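Local coordinates for protein tannase (Lactobacillus plantarum, PDB 3WA7) that probably hydrolyses gallate esters in tannins, as the tannase of a lactic acid bacterium, through an active site of the alpha/beta-hydrolase type, at residues I69-T74 with V134-A139; G115-D120 with E357-G362; R156-G161 with F461-G466; S169-A174 with L397-T402. One frame throughout, in Å; residues are numbered along the deposited sequence.

Interaction 1 of 4, residues I69-T74 with V134-A139; sequences ILMPNT and VDMKAA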
loop_
_atom_site.group_PDB
_atom_site.type_symbol
_atom_site.label_atom_id
_atom_site.label_comp_id
_atom_site.label_asym_id
_atom_site.label_seq_id
_atom_site.Cartn_x
_atom_site.Cartn_y
_atom_site.Cartn_z
ATOM N N ILE A 69 -12.418 2.294 13.522
ATOM C CA ILE A 69 -12.875 2.901 12.282
ATOM C C ILE A 69 -11.892 2.495 11.190
ATOM O O ILE A 69 -10.774 3.008 11.119
ATOM C CB ILE A 69 -12.939 4.442 12.383
ATOM C CG1 ILE A 69 -13.951 4.846 13.460
ATOM C CG2 ILE A 69 -13.345 5.040 11.037
ATOM C CD1 ILE A 69 -14.076 6.350 13.656
ATOM N N LEU A 70 -12.307 1.543 10.363
ATOM C CA LEU A 70 -11.471 1.062 9.268
ATOM C C LEU A 70 -11.604 2.043 8.115
ATOM O O LEU A 70 -12.718 2.410 7.738
ATOM C CB LEU A 70 -11.939 -0.320 8.812
ATOM C CG LEU A 70 -11.083 -1.029 7.758
ATOM C CD1 LEU A 70 -9.780 -1.495 8.394
ATOM C CD2 LEU A 70 -11.848 -2.221 7.198
HETATM N N MSE A 71 -10.474 2.476 7.566
HETATM C CA MSE A 71 -10.493 3.413 6.452
HETATM C C MSE A 71 -9.718 2.833 5.281
HETATM O O MSE A 71 -8.532 3.108 5.097
HETATM C CB MSE A 71 -9.916 4.772 6.879
HETATM C CG MSE A 71 -10.783 5.473 7.920
HETATM SE SE MSE A 71 -10.275 7.311 8.262
HETATM C CE MSE A 71 -11.047 8.136 6.685
ATOM N N PRO A 72 -10.392 2.003 4.475
ATOM C CA PRO A 72 -9.790 1.363 3.306
ATOM C C PRO A 72 -9.821 2.299 2.110
ATOM O O PRO A 72 -10.655 3.201 2.042
ATOM C CB PRO A 72 -10.684 0.153 3.096
ATOM C CG PRO A 72 -12.048 0.727 3.398
ATOM C CD PRO A 72 -11.796 1.573 4.644
ATOM N N ASN A 73 -8.904 2.098 1.173
ATOM C CA ASN A 73 -8.903 2.916 -0.030
ATOM C C ASN A 73 -8.834 1.985 -1.234
ATOM O O ASN A 73 -8.383 0.844 -1.129
ATOM C CB ASN A 73 -7.738 3.915 -0.029
ATOM C CG ASN A 73 -6.397 3.261 -0.281
ATOM O OD1 ASN A 73 -6.118 2.795 -1.385
ATOM N ND2 ASN A 73 -5.555 3.225 0.746
ATOM N N THR A 74 -9.291 2.471 -2.381
ATOM C CA THR A 74 -9.304 1.656 -3.585
ATOM C C THR A 74 -8.227 2.067 -4.581
ATOM O O THR A 74 -8.331 1.784 -5.773
ATOM C CB THR A 74 -10.669 1.752 -4.269
ATOM O OG1 THR A 74 -10.948 3.125 -4.577
ATOM C CG2 THR A 74 -11.756 1.219 -3.352
ATOM N N VAL A 134 -2.630 13.724 0.472
ATOM C CA VAL A 134 -3.299 14.913 0.986
ATOM C C VAL A 134 -4.776 14.557 1.171
ATOM O O VAL A 134 -5.386 14.908 2.186
ATOM C CB VAL A 134 -3.161 16.110 0.013
ATOM C CG1 VAL A 134 -4.123 17.230 0.406
ATOM C CG2 VAL A 134 -1.734 16.636 0.050
ATOM N N ASP A 135 -5.345 13.841 0.202
ATOM C CA ASP A 135 -6.750 13.444 0.296
ATOM C C ASP A 135 -6.984 12.452 1.430
ATOM O O ASP A 135 -7.982 12.544 2.140
ATOM C CB ASP A 135 -7.244 12.830 -1.017
ATOM C CG ASP A 135 -7.572 13.877 -2.066
ATOM O OD1 ASP A 135 -7.646 15.077 -1.721
ATOM O OD2 ASP A 135 -7.769 13.497 -3.238
HETATM N N MSE A 136 -6.073 11.498 1.599
HETATM C CA MSE A 136 -6.221 10.522 2.674
HETATM C C MSE A 136 -6.208 11.255 4.016
HETATM O O MSE A 136 -7.000 10.955 4.910
HETATM C CB MSE A 136 -5.085 9.496 2.626
HETATM C CG MSE A 136 -5.282 8.305 3.557
HETATM SE SE MSE A 136 -6.791 7.193 3.050
HETATM C CE MSE A 136 -8.058 7.744 4.408
ATOM N N LYS A 137 -5.319 12.234 4.145
ATOM C CA LYS A 137 -5.217 13.004 5.381
ATOM C C LYS A 137 -6.449 13.875 5.600
ATOM O O LYS A 137 -6.921 14.016 6.732
ATOM C CB LYS A 137 -3.955 13.874 5.363
ATOM C CG LYS A 137 -2.662 13.104 5.616
ATOM C CD LYS A 137 -1.428 13.952 5.301
ATOM C CE LYS A 137 -0.141 13.237 5.714
ATOM N NZ LYS A 137 -0.049 13.093 7.194
ATOM N N ALA A 138 -6.967 14.465 4.526
ATOM C CA ALA A 138 -8.155 15.307 4.639
ATOM C C ALA A 138 -9.323 14.459 5.129
ATOM O O ALA A 138 -10.116 14.903 5.961
ATOM C CB ALA A 138 -8.496 15.933 3.290
ATOM N N ALA A 139 -9.428 13.239 4.610
ATOM C CA ALA A 139 -10.503 12.338 5.014
ATOM C C ALA A 139 -10.350 11.973 6.487
ATOM O O ALA A 139 -11.331 11.919 7.226
ATOM C CB ALA A 139 -10.490 11.081 4.153
#
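Met71 of strand 69-72 sets its terminal methyl into the angle between Met136 and Ala139 of helix 131-145. This is the strand-to-helix packing of an alpha/beta-hydrolase fold, in which helices cover the faces of a central, mostly parallel sheet.

The apolar contacts carry the joint. Met71 CE lies 3.8 Å from Met136 CE, methyl to methyl, and 3.9 Å from Ala139 CB. The Met71 chain runs out almost extended and bends only at its last torsion (chi3 77°), which turns CE across to the helix. Met136 starts with CG anti to its backbone N (chi1 -170°) and bends twice, so a residue whose CB does not face the strand still brings its end over to it. Both residues are selenomethionines, introduced by labelling, with selenium in place of sulfur; the long, flexible shape suits the distance between sheet and helix, which a short side chain would not span. Ala139, by contrast, is small enough to let the helix sit close. Val143 and Ile140 of the same helix also pack on Met71.

Polar groups find their partners elsewhere. The strand is bonded through its backbone to its neighbours, Leu70 to Val109 and Met71 to Ile158, while Asp135 and Lys137 form salt bridges with Arg114 and Asp195. Asn73, two residues after Met71, donates through ND2 to Gly165 O.

In the helix, Ala139 N bonds to Asp135 O at 2.9 Å, and the carbonyl of the same alanine, Ala139 O, is touched by Met71 CE at 3.8 Å.

Interaction 2 of 4, residues G115-D120 with E357-G362; sequences GRTTVD and ENNLFG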
loop_
_atom_site.group_PDB
_atom_site.type_symbol
_atom_site.label_atom_id
_atom_site.label_comp_id
_atom_site.label_asym_id
_atom_site.label_seq_id
_atom_site.Cartn_x
_atom_site.Cartn_y
_atom_site.Cartn_z
ATOM N N GLY A 115 -6.121 10.637 -8.058
ATOM C CA GLY A 115 -5.026 9.872 -8.631
ATOM C C GLY A 115 -4.353 10.638 -9.753
ATOM O O GLY A 115 -4.827 11.706 -10.149
ATOM N N ARG A 116 -3.274 10.076 -10.290
ATOM C CA ARG A 116 -2.486 10.723 -11.340
ATOM C C ARG A 116 -3.223 11.158 -12.600
ATOM O O ARG A 116 -2.751 12.038 -13.317
ATOM C CB ARG A 116 -1.298 9.827 -11.723
ATOM C CG ARG A 116 -1.675 8.442 -12.254
ATOM C CD ARG A 116 -0.440 7.544 -12.293
ATOM N NE ARG A 116 -0.742 6.163 -12.666
ATOM C CZ ARG A 116 -0.866 5.726 -13.915
ATOM N NH1 ARG A 116 -0.715 6.560 -14.939
ATOM N NH2 ARG A 116 -1.128 4.446 -14.144
ATOM N N THR A 117 -4.377 10.559 -12.870
ATOM C CA THR A 117 -5.153 10.910 -14.054
ATOM C C THR A 117 -6.285 11.889 -13.753
ATOM O O THR A 117 -6.977 12.341 -14.664
ATOM C CB THR A 117 -5.767 9.652 -14.710
ATOM O OG1 THR A 117 -6.491 8.907 -13.725
ATOM C CG2 THR A 117 -4.679 8.772 -15.317
ATOM N N THR A 118 -6.478 12.214 -12.479
ATOM C CA THR A 118 -7.539 13.135 -12.083
ATOM C C THR A 118 -7.313 14.542 -12.624
ATOM O O THR A 118 -6.245 15.124 -12.437
ATOM C CB THR A 118 -7.656 13.241 -10.549
ATOM O OG1 THR A 118 -7.979 11.958 -10.003
ATOM C CG2 THR A 118 -8.748 14.243 -10.164
ATOM N N VAL A 119 -8.319 15.084 -13.302
ATOM C CA VAL A 119 -8.218 16.437 -13.831
ATOM C C VAL A 119 -9.396 17.224 -13.288
ATOM O O VAL A 119 -10.421 16.638 -12.928
ATOM C CB VAL A 119 -8.266 16.463 -15.379
ATOM C CG1 VAL A 119 -7.084 15.697 -15.951
ATOM C CG2 VAL A 119 -9.578 15.872 -15.876
ATOM N N ASP A 120 -9.251 18.543 -13.204
ATOM C CA ASP A 120 -10.344 19.362 -12.714
ATOM C C ASP A 120 -11.276 19.705 -13.875
ATOM O O ASP A 120 -11.123 19.188 -14.984
ATOM C CB ASP A 120 -9.825 20.639 -12.028
ATOM C CG ASP A 120 -9.059 21.556 -12.972
ATOM O OD1 ASP A 120 -9.149 21.373 -14.201
ATOM O OD2 ASP A 120 -8.374 22.472 -12.475
ATOM N N GLU A 357 4.550 5.374 -11.993
ATOM C CA GLU A 357 5.272 6.221 -11.058
ATOM C C GLU A 357 5.791 7.495 -11.731
ATOM O O GLU A 357 5.842 8.551 -11.102
ATOM C CB GLU A 357 6.432 5.448 -10.417
ATOM C CG GLU A 357 6.006 4.313 -9.478
ATOM C CD GLU A 357 5.503 3.082 -10.214
ATOM O OE1 GLU A 357 5.948 2.840 -11.353
ATOM O OE2 GLU A 357 4.677 2.339 -9.642
ATOM N N ASN A 358 6.181 7.406 -13.002
ATOM C CA ASN A 358 6.662 8.595 -13.713
ATOM C C ASN A 358 5.527 9.624 -13.766
ATOM O O ASN A 358 5.738 10.819 -13.545
ATOM C CB ASN A 358 7.093 8.243 -15.146
ATOM C CG ASN A 358 8.430 7.513 -15.204
ATOM O OD1 ASN A 358 8.533 6.428 -15.777
ATOM N ND2 ASN A 358 9.460 8.112 -14.618
ATOM N N ASN A 359 4.323 9.137 -14.057
ATOM C CA ASN A 359 3.123 9.968 -14.158
ATOM C C ASN A 359 2.739 10.516 -12.782
ATOM O O ASN A 359 2.270 11.647 -12.666
ATOM C CB ASN A 359 1.983 9.124 -14.741
ATOM C CG ASN A 359 0.749 9.935 -15.092
ATOM O OD1 ASN A 359 -0.356 9.394 -15.125
ATOM N ND2 ASN A 359 0.929 11.224 -15.382
ATOM N N LEU A 360 2.933 9.708 -11.742
ATOM C CA LEU A 360 2.638 10.138 -10.375
ATOM C C LEU A 360 3.471 11.369 -10.029
ATOM O O LEU A 360 2.984 12.305 -9.393
ATOM C CB LEU A 360 2.973 9.023 -9.371
ATOM C CG LEU A 360 3.065 9.454 -7.902
ATOM C CD1 LEU A 360 1.677 9.850 -7.391
ATOM C CD2 LEU A 360 3.647 8.311 -7.064
ATOM N N PHE A 361 4.734 11.360 -10.450
ATOM C CA PHE A 361 5.637 12.466 -10.158
ATOM C C PHE A 361 5.586 13.649 -11.119
ATOM O O PHE A 361 6.434 14.543 -11.061
ATOM C CB PHE A 361 7.073 11.950 -10.027
ATOM C CG PHE A 361 7.366 11.315 -8.691
ATOM C CD1 PHE A 361 7.562 9.941 -8.579
ATOM C CD2 PHE A 361 7.446 12.096 -7.542
ATOM C CE1 PHE A 361 7.839 9.356 -7.341
ATOM C CE2 PHE A 361 7.721 11.524 -6.299
ATOM C CZ PHE A 361 7.918 10.151 -6.199
ATOM N N GLY A 362 4.602 13.659 -12.009
ATOM C CA GLY A 362 4.468 14.794 -12.902
ATOM C C GLY A 362 3.823 15.888 -12.068
ATOM O O GLY A 362 3.482 15.652 -10.906
HETATM O O HOH W 1 -1.851 12.493 -15.824
#
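Arg116 lays its aliphatic chain over the amide oxygen of Asn359, with CG only 3.3 Å and CD 3.4 Å from Asn359 OD1. From CG to NE the chain is extended, but its first torsion places CG between the backbone N and the carbonyl carbon (chi1 60°), a cramped arrangement that sends the chain across the end of helix 356-360. The two side chains cross at about a right angle, with guanidinium and amide planes 79° apart.

At its far end the arginine turns to hydrogen bonding. Arg116 NH1 donates to Asn359 OD1 at 2.9 Å with an N-H...O angle of 158°; the oxygen lies in the guanidinium plane, and the proton meets one of its lone pairs in the amide plane. NE is bonded elsewhere, to Gly77 O. The other half of the amide is busy too: Asn359 ND2 donates to Lys367 O and, at 3.1 Å, to a water that itself donates to Arg116 O at 2.7 Å.

The loop side is shaped by a type I beta turn from Gly115 to Thr118, in which Gly115 N donates to Thr118 OG1 at 3.0 Å. Replacing the arginine with an alanine here would probably leave Asn359 OD1 and Gly77 O without these donors and open a gap over the asparagine.

Asparagine suits this place because it both accepts and donates, and its partners fix which way its amide is turned. The guanidinium meets neutral carbonyl oxygens through NH1 and NE, so at these two bonds the charge is probably eased by carbonyl dipoles.

Interaction 3 of 4, residues R156-G161 with F461-G466; sequences RIITNG and FSWIDG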
loop_
_atom_site.group_PDB
_atom_site.type_symbol
_atom_site.label_atom_id
_atom_site.label_comp_id
_atom_site.label_asym_id
_atom_site.label_seq_id
_atom_site.Cartn_x
_atom_site.Cartn_y
_atom_site.Cartn_z
ATOM N N ARG A 156 -9.135 5.168 17.087
ATOM C CA ARG A 156 -8.868 3.820 16.600
ATOM C C ARG A 156 -9.058 3.722 15.088
ATOM O O ARG A 156 -9.698 2.795 14.582
ATOM C CB ARG A 156 -9.785 2.823 17.311
ATOM C CG ARG A 156 -9.557 2.753 18.810
ATOM C CD ARG A 156 -8.187 2.168 19.149
ATOM N NE ARG A 156 -8.006 2.052 20.595
ATOM C CZ ARG A 156 -7.512 3.009 21.375
ATOM N NH1 ARG A 156 -7.126 4.170 20.859
ATOM N NH2 ARG A 156 -7.426 2.812 22.685
ATOM N N ILE A 157 -8.501 4.693 14.368
ATOM C CA ILE A 157 -8.581 4.706 12.914
ATOM C C ILE A 157 -7.502 3.773 12.391
ATOM O O ILE A 157 -6.341 3.875 12.779
ATOM C CB ILE A 157 -8.344 6.124 12.342
ATOM C CG1 ILE A 157 -9.528 7.031 12.694
ATOM C CG2 ILE A 157 -8.156 6.052 10.827
ATOM C CD1 ILE A 157 -9.358 8.481 12.241
ATOM N N ILE A 158 -7.898 2.850 11.525
ATOM C CA ILE A 158 -6.970 1.887 10.955
ATOM C C ILE A 158 -7.115 1.925 9.450
ATOM O O ILE A 158 -8.168 1.597 8.912
ATOM C CB ILE A 158 -7.275 0.460 11.459
ATOM C CG1 ILE A 158 -7.225 0.440 12.988
ATOM C CG2 ILE A 158 -6.258 -0.533 10.887
ATOM C CD1 ILE A 158 -7.647 -0.871 13.599
ATOM N N THR A 159 -6.058 2.350 8.767
ATOM C CA THR A 159 -6.106 2.418 7.315
ATOM C C THR A 159 -5.777 1.068 6.694
ATOM O O THR A 159 -5.124 0.224 7.309
ATOM C CB THR A 159 -5.120 3.469 6.759
ATOM O OG1 THR A 159 -3.829 3.285 7.357
ATOM C CG2 THR A 159 -5.626 4.874 7.037
ATOM N N ASN A 160 -6.258 0.863 5.474
ATOM C CA ASN A 160 -5.988 -0.371 4.756
ATOM C C ASN A 160 -5.955 -0.069 3.273
ATOM O O ASN A 160 -6.678 0.799 2.787
ATOM C CB ASN A 160 -7.058 -1.428 5.044
ATOM C CG ASN A 160 -6.714 -2.773 4.435
ATOM O OD1 ASN A 160 -5.584 -3.246 4.552
ATOM N ND2 ASN A 160 -7.686 -3.398 3.784
ATOM N N GLY A 161 -5.101 -0.781 2.553
ATOM C CA GLY A 161 -5.006 -0.567 1.125
ATOM C C GLY A 161 -4.085 -1.603 0.525
ATOM O O GLY A 161 -3.321 -2.245 1.245
ATOM N N PHE A 461 -8.551 -9.212 10.905
ATOM C CA PHE A 461 -9.506 -8.814 11.934
ATOM C C PHE A 461 -9.082 -9.313 13.319
ATOM O O PHE A 461 -9.381 -8.680 14.333
ATOM C CB PHE A 461 -10.910 -9.326 11.583
ATOM C CG PHE A 461 -11.523 -8.665 10.365
ATOM C CD1 PHE A 461 -12.755 -9.092 9.878
ATOM C CD2 PHE A 461 -10.871 -7.623 9.707
ATOM C CE1 PHE A 461 -13.330 -8.493 8.752
ATOM C CE2 PHE A 461 -11.439 -7.017 8.579
ATOM C CZ PHE A 461 -12.671 -7.454 8.103
ATOM N N SER A 462 -8.382 -10.442 13.360
ATOM C CA SER A 462 -7.905 -10.982 14.630
ATOM C C SER A 462 -6.844 -10.029 15.181
ATOM O O SER A 462 -6.788 -9.766 16.385
ATOM C CB SER A 462 -7.301 -12.375 14.432
ATOM O OG SER A 462 -6.753 -12.865 15.644
ATOM N N TRP A 463 -6.005 -9.513 14.284
ATOM C CA TRP A 463 -4.954 -8.568 14.660
ATOM C C TRP A 463 -5.598 -7.279 15.166
ATOM O O TRP A 463 -5.205 -6.742 16.201
ATOM C CB TRP A 463 -4.062 -8.269 13.450
ATOM C CG TRP A 463 -3.023 -7.199 13.671
ATOM C CD1 TRP A 463 -1.884 -7.297 14.420
ATOM C CD2 TRP A 463 -3.022 -5.880 13.111
ATOM N NE1 TRP A 463 -1.172 -6.120 14.359
ATOM C CE2 TRP A 463 -1.848 -5.233 13.563
ATOM C CE3 TRP A 463 -3.899 -5.180 12.271
ATOM C CZ2 TRP A 463 -1.528 -3.917 13.200
ATOM C CZ3 TRP A 463 -3.579 -3.870 11.910
ATOM C CH2 TRP A 463 -2.402 -3.256 12.376
ATOM N N ILE A 464 -6.594 -6.782 14.438
ATOM C CA ILE A 464 -7.273 -5.559 14.845
ATOM C C ILE A 464 -7.923 -5.717 16.225
ATOM O O ILE A 464 -7.740 -4.873 17.102
ATOM C CB ILE A 464 -8.350 -5.145 13.811
ATOM C CG1 ILE A 464 -7.665 -4.700 12.511
ATOM C CG2 ILE A 464 -9.220 -4.022 14.376
ATOM C CD1 ILE A 464 -8.622 -4.267 11.418
ATOM N N ASP A 465 -8.669 -6.799 16.419
ATOM C CA ASP A 465 -9.325 -7.033 17.702
ATOM C C ASP A 465 -8.303 -7.176 18.827
ATOM O O ASP A 465 -8.557 -6.772 19.961
ATOM C CB ASP A 465 -10.207 -8.284 17.640
ATOM C CG ASP A 465 -11.406 -8.106 16.727
ATOM O OD1 ASP A 465 -11.693 -6.955 16.337
ATOM O OD2 ASP A 465 -12.068 -9.113 16.410
ATOM N N GLY A 466 -7.148 -7.748 18.508
ATOM C CA GLY A 466 -6.109 -7.907 19.509
ATOM C C GLY A 466 -5.619 -6.553 19.993
ATOM O O GLY A 466 -5.379 -6.357 21.185
#
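Ile158 of strand 157-160 points its CB at helix 457-468, and its two branches divide between Ile464 and Trp463 of that helix. From CB the shorter branch, CG2, approaches the six-membered part of the Trp463 indole, coming obliquely to within 4.4 Å of Trp463 CZ3. The longer branch leaves with CG1 anti to the carbonyl carbon (chi1 -57°) and carries on extended to CD1, which therefore projects well away from the strand.

That tip is where the packing is closest. Ile158 CD1 sits 3.6 Å from Ile464 CG2 and 4.0 Å from Ile464 CG1, and so rests against both arms of Ile464 close to its branch point instead of meeting one methyl alone. Two beta-branched residues suit this seam, since each offers both a methyl and an ethyl arm from a stiff stem. Trp463 reaches in differently: its CB does not face the strand, but with CG anti to the backbone N (chi1 174°) the broad ring is carried back towards it, and it also covers Ala199 of the next strand. Tyr106 adds to the cover on Ile464, while Asp465 turns to a salt bridge with Arg104.

The next residue back in the strand, Ile157, packs on helix 131-145, so neighbouring isoleucines serve helices on the two faces of the sheet. Such cover of the central strands by the C-terminal helix is familiar from alpha/beta hydrolases, and the chain of this strand leads on to Gly161, the first glycine of a GxSxG sequence with Ser163 and Gly165 that is consistent with the nucleophile elbow of this fold.

Interaction 4 of 4, residues S169-A174 with L397-T402; sequences SALAGA and LSYLTT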
loop_
_atom_site.group_PDB
_atom_site.type_symbol
_atom_site.label_atom_id
_atom_site.label_comp_id
_atom_site.label_asym_id
_atom_site.label_seq_id
_atom_site.Cartn_x
_atom_site.Cartn_y
_atom_site.Cartn_z
ATOM N N SER A 169 -1.767 3.807 2.724
ATOM C CA SER A 169 -2.069 3.454 4.105
ATOM C C SER A 169 -0.816 3.608 4.966
ATOM O O SER A 169 -0.857 4.210 6.041
ATOM C CB SER A 169 -2.573 2.009 4.174
ATOM O OG SER A 169 -2.794 1.608 5.515
ATOM N N ALA A 170 0.302 3.070 4.485
ATOM C CA ALA A 170 1.553 3.157 5.226
ATOM C C ALA A 170 1.979 4.609 5.427
ATOM O O ALA A 170 2.407 4.994 6.515
ATOM C CB ALA A 170 2.657 2.390 4.491
ATOM N N LEU A 171 1.863 5.417 4.379
ATOM C CA LEU A 171 2.260 6.818 4.475
ATOM C C LEU A 171 1.389 7.589 5.466
ATOM O O LEU A 171 1.887 8.456 6.187
ATOM C CB LEU A 171 2.205 7.484 3.099
ATOM C CG LEU A 171 2.731 8.920 3.024
ATOM C CD1 LEU A 171 4.177 9.003 3.528
ATOM C CD2 LEU A 171 2.643 9.383 1.584
ATOM N N ALA A 172 0.096 7.278 5.504
ATOM C CA ALA A 172 -0.810 7.944 6.437
ATOM C C ALA A 172 -0.370 7.646 7.868
ATOM O O ALA A 172 -0.361 8.528 8.725
ATOM C CB ALA A 172 -2.248 7.466 6.221
ATOM N N GLY A 173 0.002 6.397 8.123
ATOM C CA GLY A 173 0.438 6.028 9.458
ATOM C C GLY A 173 1.790 6.610 9.829
ATOM O O GLY A 173 2.031 6.966 10.981
ATOM N N ALA A 174 2.673 6.728 8.844
ATOM C CA ALA A 174 4.012 7.246 9.090
ATOM C C ALA A 174 4.129 8.763 9.221
ATOM O O ALA A 174 4.986 9.253 9.961
ATOM C CB ALA A 174 4.956 6.760 7.986
ATOM N N LEU A 397 9.293 5.625 4.789
ATOM C CA LEU A 397 10.559 5.463 5.497
ATOM C C LEU A 397 11.162 6.761 6.033
ATOM O O LEU A 397 11.820 6.759 7.074
ATOM C CB LEU A 397 11.582 4.777 4.587
ATOM C CG LEU A 397 11.212 3.420 3.982
ATOM C CD1 LEU A 397 12.419 2.874 3.228
ATOM C CD2 LEU A 397 10.785 2.444 5.070
ATOM N N SER A 398 10.946 7.862 5.317
ATOM C CA SER A 398 11.485 9.160 5.710
ATOM C C SER A 398 11.124 9.555 7.138
ATOM O O SER A 398 11.917 10.180 7.838
ATOM C CB SER A 398 10.981 10.247 4.754
ATOM O OG SER A 398 11.427 10.007 3.433
ATOM N N TYR A 399 9.924 9.184 7.566
ATOM C CA TYR A 399 9.449 9.538 8.898
ATOM C C TYR A 399 9.993 8.657 10.015
ATOM O O TYR A 399 9.825 8.968 11.193
ATOM C CB TYR A 399 7.921 9.532 8.909
ATOM C CG TYR A 399 7.348 10.446 7.855
ATOM C CD1 TYR A 399 7.133 9.993 6.552
ATOM C CD2 TYR A 399 7.103 11.788 8.135
ATOM C CE1 TYR A 399 6.695 10.857 5.555
ATOM C CE2 TYR A 399 6.665 12.659 7.145
ATOM C CZ TYR A 399 6.465 12.191 5.861
ATOM O OH TYR A 399 6.037 13.053 4.880
ATOM N N LEU A 400 10.655 7.566 9.647
ATOM C CA LEU A 400 11.223 6.661 10.639
ATOM C C LEU A 400 12.687 7.012 10.902
ATOM O O LEU A 400 13.247 6.638 11.932
ATOM C CB LEU A 400 11.113 5.209 10.159
ATOM C CG LEU A 400 9.718 4.739 9.730
ATOM C CD1 LEU A 400 9.781 3.284 9.276
ATOM C CD2 LEU A 400 8.737 4.896 10.885
ATOM N N THR A 401 13.299 7.739 9.973
ATOM C CA THR A 401 14.699 8.133 10.112
ATOM C C THR A 401 14.850 9.544 10.678
ATOM O O THR A 401 15.851 9.856 11.320
ATOM C CB THR A 401 15.436 8.061 8.760
ATOM O OG1 THR A 401 14.785 8.912 7.811
ATOM C CG2 THR A 401 15.435 6.634 8.230
ATOM N N THR A 402 13.855 10.391 10.432
ATOM C CA THR A 402 13.873 11.766 10.924
ATOM C C THR A 402 12.531 12.076 11.575
ATOM O O THR A 402 11.482 11.738 11.028
ATOM C CB THR A 402 14.104 12.771 9.777
ATOM O OG1 THR A 402 15.359 12.494 9.140
ATOM C CG2 THR A 402 14.122 14.199 10.312
#
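Tyr399 lies against Ala174 and Leu171 at the last turns of helix 164-174, joining the short helix 398-401 to the end of the helix that probably follows the nucleophile. Along residues 397-402, Leu397 comes first; its CB points away from the contact, and the side chain packs instead on Ile429 and Leu430 of helix 425-436. Ser398 bonds through OG to Gln392 O, while its carbonyl gathers two later donors, Thr401 OG1 at 3.1 Å and Thr402 N at 3.2 Å, both from the same face.

Tyr399 carries the contact. Its CG stands anti to the carbonyl carbon (chi1 -56°), which carries the ring across the last turn of helix 164-174, from Ala174 to Leu171. Tyr399 CB is tightly placed, 3.1 Å from Ala174 O. Further out, Tyr399 CD1 is 4.2 Å from Ala174 CB, and CE1 meets Leu171 CD1 at 3.7 Å, the leucine methyl approaching the ring at a slant. Alanine lets the tyrosine stem come near, and leucine supplies a methyl for the ring to pack on. The hydroxyl finds its partner elsewhere, in Ala393 O. Replacing Tyr399 by an alanine would probably leave Leu171 CD1 without its ring neighbour and Ala393 O without this hydroxyl. Leu400, next in line, rests on Met433 and Leu434.

The chemistry is mixed. Ala174 ends its helix, where a carbonyl lacks the onward amide of another turn; Ser405 OG bonds to this oxygen, and the C-H groups of Tyr399 CB crowd against it. A tyrosine fits because its flat body is apolar enough for the buried packing while its hydroxyl can bond to a backbone carbonyl.

From the N terminus, strand 69-72 is met first, and interaction 1 closes its loop when helix 131-145 packs on it. Residues 115-120 lie inside that loop but wait until 357-362 for their partner, so interaction 2 crosses interactions 1, 3 and 4. Strand 157-160 opens interaction 3, which closes only at the C-terminal helix; interaction 4, from helix 164-174 to residues 397-402, is nested within it. Strands 69-72 and 157-160 are sheet neighbours, bonded from Met71 N to Ile158 O, and Thr159 OG1 lies 2.7 Å from Ser169 OG. Interactions 1, 3 and 4 thus share the core, whereas interaction 2 ties a loop to a helix far along the chain.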